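PDB 1VPV: UPF0230 protein TM1468 from Thermotoga maritima, which binds long-chain fatty acids such as palmitate and may take part in lipid transport or fatty acid metabolism. Local coordinates for residues A[239-244]-A[267-272]. Numbering follows the deposited sequence.
Sequences GSKLRV and EVVDEI
Lys241 and Glu267 run side by side off neighbouring parallel strands, and the lysine is the one to follow outward. Its CB starts on the face shared with Glu267; CG passes the Glu267 carboxylate, 4.1 Å from OE1. CD then meets CG1 of Val269 at 3.9 Å, and CE comes about equally near that methyl and Glu267 OE2. A bend at the last torsion (chi4 62°) turns NZ to 4.5 Å from Glu267 OE1, beyond a salt bridge, while Glu297 takes the ammonium directly. Cut back to an alanine here, the side chain would probably leave Glu297 without this salt-bridge partner and the Val269 methyl less covered. Further along, Val269 CG2 packs on Arg243 CG at 3.6 Å, and the arginine reaches past the CB of Asp270 to Glu294 and Glu146. The parallel bonding runs Leu242 N to Glu267 O (2.8 Å) and Val269 N to Leu242 O, skips a residue at Val269, a bulge-like irregularity, then resumes with Val244 N to Asp270 O and Ile272 N to Val244 O. A water donates to both Val244 O and Asp270 OD2. On the other face, CG2 of Val244 meets CG1 of Val268 at 3.8 Å, with Leu259 and Leu262 of helix 252-263 packed on Val244. Strand, covering helix and parallel edge strand make a beta-alpha-beta unit at one margin of a mixed sheet in the DegV fold.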
loop_
_atom_site.group_PDB
_atom_site.type_symbol
_atom_site.label_atom_id
_atom_site.label_comp_id
_atom_site.label_asym_id
_atom_site.label_seq_id
_atom_site.Cartn_x
_atom_site.Cartn_y
_atom_site.Cartn_z
ATOM N N GLY A 239 -17.848 -12.778 -9.893
ATOM C CA GLY A 239 -19.082 -12.031 -9.680
ATOM C C GLY A 239 -19.252 -11.456 -8.277
ATOM O O GLY A 239 -20.328 -10.989 -7.939
ATOM N N SER A 240 -18.215 -11.512 -7.444
ATOM C CA SER A 240 -18.258 -10.853 -6.131
ATOM C C SER A 240 -18.171 -9.314 -6.276
ATOM O O SER A 240 -17.697 -8.790 -7.266
ATOM C CB SER A 240 -17.137 -11.398 -5.221
ATOM O OG SER A 240 -17.338 -12.786 -4.947
ATOM N N LYS A 241 -18.666 -8.603 -5.280
ATOM C CA LYS A 241 -18.612 -7.147 -5.259
ATOM C C LYS A 241 -17.274 -6.693 -4.704
ATOM O O LYS A 241 -16.922 -7.059 -3.581
ATOM C CB LYS A 241 -19.702 -6.590 -4.354
ATOM C CG LYS A 241 -20.944 -6.027 -5.030
ATOM C CD LYS A 241 -21.537 -4.913 -4.118
ATOM C CE LYS A 241 -22.944 -4.564 -4.454
ATOM N NZ LYS A 241 -23.776 -5.767 -4.247
ATOM N N LEU A 242 -16.562 -5.858 -5.454
ATOM C CA LEU A 242 -15.243 -5.426 -5.057
ATOM C C LEU A 242 -15.098 -3.909 -5.110
ATOM O O LEU A 242 -15.768 -3.256 -5.897
ATOM C CB LEU A 242 -14.218 -5.993 -6.031
ATOM C CG LEU A 242 -14.068 -7.478 -6.312
ATOM C CD1 LEU A 242 -12.840 -7.648 -7.180
ATOM C CD2 LEU A 242 -13.935 -8.294 -5.003
ATOM N N ARG A 243 -14.206 -3.358 -4.293
ATOM C CA ARG A 243 -13.629 -2.024 -4.570
ATOM C C ARG A 243 -12.116 -2.198 -4.736
ATOM O O ARG A 243 -11.530 -3.079 -4.128
ATOM C CB ARG A 243 -13.953 -1.018 -3.474
ATOM C CG ARG A 243 -15.430 -0.711 -3.349
ATOM C CD ARG A 243 -15.712 0.548 -2.514
ATOM N NE ARG A 243 -15.267 0.368 -1.128
ATOM C CZ ARG A 243 -15.609 1.158 -0.105
ATOM N NH1 ARG A 243 -16.402 2.185 -0.292
ATOM N NH2 ARG A 243 -15.162 0.906 1.130
ATOM N N VAL A 244 -11.490 -1.351 -5.540
ATOM C CA VAL A 244 -10.133 -1.605 -6.049
ATOM C C VAL A 244 -9.297 -0.326 -6.199
ATOM O O VAL A 244 -9.788 0.703 -6.677
ATOM C CB VAL A 244 -10.206 -2.240 -7.461
ATOM C CG1 VAL A 244 -8.834 -2.638 -7.958
ATOM C CG2 VAL A 244 -11.109 -3.447 -7.445
ATOM N N GLU A 267 -17.951 -7.667 -10.164
ATOM C CA GLU A 267 -18.669 -6.414 -10.022
ATOM C C GLU A 267 -17.746 -5.460 -9.252
ATOM O O GLU A 267 -17.589 -5.571 -8.021
ATOM C CB GLU A 267 -20.038 -6.600 -9.316
ATOM C CG GLU A 267 -21.087 -5.561 -9.767
ATOM C CD GLU A 267 -22.332 -5.464 -8.888
ATOM O OE1 GLU A 267 -22.945 -6.512 -8.582
ATOM O OE2 GLU A 267 -22.722 -4.320 -8.533
ATOM N N VAL A 268 -17.084 -4.572 -9.999
ATOM C CA VAL A 268 -16.267 -3.509 -9.406
ATOM C C VAL A 268 -17.157 -2.273 -9.149
ATOM O O VAL A 268 -17.525 -1.554 -10.079
ATOM C CB VAL A 268 -15.086 -3.098 -10.298
ATOM C CG1 VAL A 268 -14.127 -2.271 -9.509
ATOM C CG2 VAL A 268 -14.357 -4.289 -10.849
ATOM N N VAL A 269 -17.530 -2.040 -7.898
ATOM C CA VAL A 269 -18.344 -0.866 -7.592
ATOM C C VAL A 269 -17.538 0.448 -7.487
ATOM O O VAL A 269 -18.106 1.508 -7.591
ATOM C CB VAL A 269 -19.305 -1.085 -6.357
ATOM C CG1 VAL A 269 -20.272 -2.234 -6.640
ATOM C CG2 VAL A 269 -18.565 -1.358 -5.093
ATOM N N ASP A 270 -16.224 0.396 -7.315
ATOM C CA ASP A 270 -15.429 1.620 -7.339
ATOM C C ASP A 270 -14.008 1.252 -7.677
ATOM O O ASP A 270 -13.518 0.203 -7.260
ATOM C CB ASP A 270 -15.457 2.347 -5.975
ATOM C CG ASP A 270 -14.885 3.784 -6.044
ATOM O OD1 ASP A 270 -15.667 4.713 -6.271
ATOM O OD2 ASP A 270 -13.669 4.009 -5.834
ATOM N N GLU A 271 -13.350 2.116 -8.441
ATOM C CA GLU A 271 -11.957 1.935 -8.728
ATOM C C GLU A 271 -11.234 3.244 -8.905
ATOM O O GLU A 271 -11.800 4.224 -9.355
ATOM C CB GLU A 271 -11.766 1.069 -9.973
ATOM C CG GLU A 271 -12.280 1.670 -11.236
ATOM C CD GLU A 271 -11.549 1.161 -12.487
ATOM O OE1 GLU A 271 -10.657 0.293 -12.361
ATOM O OE2 GLU A 271 -11.877 1.622 -13.605
ATOM N N ILE A 272 -9.965 3.238 -8.556
ATOM C CA ILE A 272 -9.126 4.391 -8.811
ATOM C C ILE A 272 -7.694 3.860 -9.020
ATOM O O ILE A 272 -7.373 2.771 -8.575
ATOM C CB ILE A 272 -9.227 5.401 -7.651
ATOM C CG1 ILE A 272 -8.426 6.640 -7.955
ATOM C CG2 ILE A 272 -8.760 4.770 -6.315
ATOM C CD1 ILE A 272 -8.804 7.811 -7.094
HETATM O O HOH W 1 -11.791 1.998 -5.150
#